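Local coordinates for ABC transporter binding protein AcbH (Actinoplanes, PDB 3OO8), which binds beta-D-galactopyranose as the extracellular solute receptor of an ABC transporter, with an exclusive preference for that sugar, at residues N275-V283 with I353-I361. The protein carries 2 engineered substitutions. Sequence-based numbering, arbitrary orientation.
With SO4 (sulfate ion), chain B.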
# COMPACT_ATOMS: atom_id res chain seq x y z
N ASN A 275 -3.97 10.26 22.66
CA ASN A 275 -2.69 9.55 22.60
C ASN A 275 -1.93 9.75 21.29
O ASN A 275 -0.71 9.53 21.24
CB ASN A 275 -2.85 8.06 22.89
CG ASN A 275 -3.28 7.78 24.33
OD1 ASN A 275 -2.79 8.40 25.27
ND2 ASN A 275 -4.19 6.82 24.50
N LEU A 276 -2.65 10.17 20.26
CA LEU A 276 -2.06 10.37 18.92
C LEU A 276 -0.83 11.27 18.91
O LEU A 276 0.12 11.03 18.17
CB LEU A 276 -3.11 10.86 17.94
CG LEU A 276 -2.66 11.02 16.49
CD1 LEU A 276 -2.32 9.63 15.94
CD2 LEU A 276 -3.79 11.64 15.69
N PRO A 277 -0.81 12.32 19.75
CA PRO A 277 0.38 13.15 19.79
C PRO A 277 1.68 12.40 20.14
O PRO A 277 2.76 12.84 19.76
CB PRO A 277 0.05 14.13 20.92
CG PRO A 277 -1.42 14.31 20.78
CD PRO A 277 -1.92 12.91 20.54
N ASP A 278 1.58 11.28 20.84
CA ASP A 278 2.76 10.51 21.25
C ASP A 278 3.17 9.49 20.18
O ASP A 278 4.21 8.86 20.29
CB ASP A 278 2.45 9.80 22.58
CG ASP A 278 3.70 9.35 23.36
OD1 ASP A 278 4.77 10.00 23.25
OD2 ASP A 278 3.61 8.36 24.12
N LEU A 279 2.36 9.33 19.15
CA LEU A 279 2.64 8.31 18.13
C LEU A 279 3.65 8.80 17.08
O LEU A 279 3.53 9.93 16.59
CB LEU A 279 1.33 7.91 17.44
CG LEU A 279 1.45 6.72 16.49
CD1 LEU A 279 1.92 5.49 17.24
CD2 LEU A 279 0.10 6.46 15.86
N ASP A 280 4.64 7.97 16.76
CA ASP A 280 5.58 8.28 15.69
C ASP A 280 5.86 6.96 14.98
O ASP A 280 5.31 5.89 15.34
CB ASP A 280 6.87 8.87 16.28
CG ASP A 280 7.63 9.77 15.32
OD1 ASP A 280 7.48 9.67 14.09
OD2 ASP A 280 8.41 10.62 15.82
N PHE A 281 6.71 7.01 13.96
CA PHE A 281 7.10 5.76 13.31
C PHE A 281 8.47 5.87 12.71
O PHE A 281 9.03 6.96 12.61
CB PHE A 281 6.12 5.35 12.20
CG PHE A 281 6.06 6.31 11.02
CD1 PHE A 281 6.94 6.18 9.96
CD2 PHE A 281 5.02 7.25 10.94
CE1 PHE A 281 6.87 7.03 8.85
CE2 PHE A 281 4.93 8.09 9.83
CZ PHE A 281 5.84 7.99 8.80
N PHE A 282 9.05 4.70 12.44
CA PHE A 282 10.27 4.64 11.65
C PHE A 282 10.10 3.61 10.55
O PHE A 282 9.28 2.71 10.67
CB PHE A 282 11.54 4.42 12.50
CG PHE A 282 11.51 3.16 13.37
CD1 PHE A 282 11.85 1.93 12.82
CD2 PHE A 282 11.17 3.22 14.71
CE1 PHE A 282 11.85 0.79 13.57
CE2 PHE A 282 11.15 2.06 15.47
CZ PHE A 282 11.50 0.84 14.89
N VAL A 283 10.81 3.77 9.43
CA VAL A 283 10.72 2.74 8.40
C VAL A 283 11.38 1.44 8.84
O VAL A 283 12.32 1.43 9.65
CB VAL A 283 11.27 3.24 7.03
CG1 VAL A 283 10.59 4.54 6.69
CG2 VAL A 283 12.79 3.44 7.03
N ILE A 353 1.70 12.77 11.46
CA ILE A 353 1.86 11.43 10.89
C ILE A 353 1.87 11.55 9.37
O ILE A 353 2.72 10.94 8.73
CB ILE A 353 0.71 10.47 11.32
CG1 ILE A 353 0.80 10.17 12.82
CG2 ILE A 353 0.82 9.12 10.55
CD1 ILE A 353 2.07 9.40 13.18
N GLN A 354 0.93 12.33 8.83
CA GLN A 354 0.90 12.58 7.37
C GLN A 354 2.15 13.30 6.88
O GLN A 354 2.71 12.94 5.85
CB GLN A 354 -0.34 13.38 6.97
CG GLN A 354 -1.61 12.51 7.00
CD GLN A 354 -2.87 13.36 6.84
OE1 GLN A 354 -3.18 14.22 7.69
NE2 GLN A 354 -3.61 13.13 5.75
N LYS A 355 2.58 14.34 7.59
CA LYS A 355 3.78 15.02 7.17
C LYS A 355 4.97 14.07 7.08
O LYS A 355 5.72 14.10 6.13
CB LYS A 355 4.08 16.17 8.13
CG LYS A 355 3.02 17.25 8.01
CD LYS A 355 3.26 18.32 9.06
CE LYS A 355 2.32 19.51 8.87
NZ LYS A 355 2.57 20.54 9.91
N LYS A 356 5.15 13.21 8.09
CA LYS A 356 6.25 12.27 8.04
C LYS A 356 6.04 11.23 6.92
O LYS A 356 6.99 10.81 6.27
CB LYS A 356 6.41 11.61 9.40
CG LYS A 356 7.70 10.80 9.48
CD LYS A 356 7.96 10.35 10.92
CE LYS A 356 9.23 9.52 10.99
NZ LYS A 356 10.44 10.31 10.64
N SER A 357 4.78 10.87 6.69
CA SER A 357 4.46 9.88 5.65
C SER A 357 4.89 10.39 4.27
O SER A 357 5.50 9.65 3.48
CB SER A 357 2.96 9.58 5.64
OG SER A 357 2.53 8.97 6.88
N VAL A 358 4.63 11.67 4.01
CA VAL A 358 5.02 12.28 2.71
C VAL A 358 6.53 12.20 2.57
O VAL A 358 7.05 11.88 1.51
CB VAL A 358 4.62 13.81 2.69
CG1 VAL A 358 5.37 14.61 1.58
CG2 VAL A 358 3.12 13.93 2.55
N ALA A 359 7.23 12.56 3.64
CA ALA A 359 8.68 12.56 3.60
C ALA A 359 9.25 11.16 3.37
O ALA A 359 10.09 10.97 2.48
CB ALA A 359 9.23 13.14 4.89
N GLU A 360 8.76 10.18 4.12
CA GLU A 360 9.32 8.83 4.05
C GLU A 360 8.89 8.10 2.78
O GLU A 360 9.69 7.42 2.15
CB GLU A 360 8.99 8.03 5.31
CG GLU A 360 9.70 8.62 6.54
CD GLU A 360 11.21 8.65 6.39
OE1 GLU A 360 11.80 7.71 5.76
OE2 GLU A 360 11.83 9.59 6.92
N ILE A 361 7.63 8.24 2.37
CA ILE A 361 7.26 7.66 1.09
C ILE A 361 8.01 8.29 -0.10
O ILE A 361 8.43 7.60 -1.04
CB ILE A 361 5.74 7.72 0.86
CG1 ILE A 361 5.03 6.92 1.95
CG2 ILE A 361 5.42 7.21 -0.55
CD1 ILE A 361 3.48 7.14 1.97
S SO4 B . 10.20 12.80 13.82
O1 SO4 B . 10.21 11.34 13.95
O2 SO4 B . 11.50 13.30 14.25
O3 SO4 B . 9.15 13.37 14.67
O4 SO4 B . 9.94 13.19 12.44
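D280 and I353 bring their CA atoms to 6.8 Å at one end of this contact; V283 and E360 face each other at the other. Strand 279-282 and helix 353-361 run almost parallel, 9° between their directions, with axes approaching to 9.3 Å; no hydrogen bond joins them, so side chains do the work. F281 contributes more buried surface than any other residue, its flat ring filling the gap between strand and helix. Ring and K356 chain run past each other in opposite directions: CB and CG of K356 pass the CZ/CE2 rim, and CD comes over one face, 3.9 Å from the ring centroid, in a CH-pi contact. A long aliphatic shaft suits that place, and with CG anti to its backbone N (chi1 -170°) K356 extends along the ring until NZ makes two weak hydrogen bonds to a sulfate, most likely a crystallisation additive. At the ring edge lie S357 N and I353 O. That carbonyl takes both S357 N and S357 OG, from opposite faces of its plane, so the buried hydroxyl is satisfied within its own helix turn, 2.7 Å from S357 OG to I353 O. I353, branched and apolar, brings CD1 to 4.3 Å from L279 CG and also meets the F281 ring. D280 OD1 accepts from F281 N, and K356 CD passes 3.3 Å from D280 OD1; replacing D280 by alanine would remove the carboxylate and probably leave F281 N without this acceptor. Short, branched V283 presents CG1 to E360 OE1; the E360 chain bends at chi2, its CG nearing F281 CE1, while OE2 forms a salt bridge with K363. Strand 279-282 pairs antiparallel with strand 134-147 of the mixed sheet, where backbone hydrogen bonds join D280 to Y146 and F282 to V144. Helix 352-363 packs beside them, S357 touching P141 of strand 134-147 and V339 of strand 339-340, in the class 2 solute-binding protein fold.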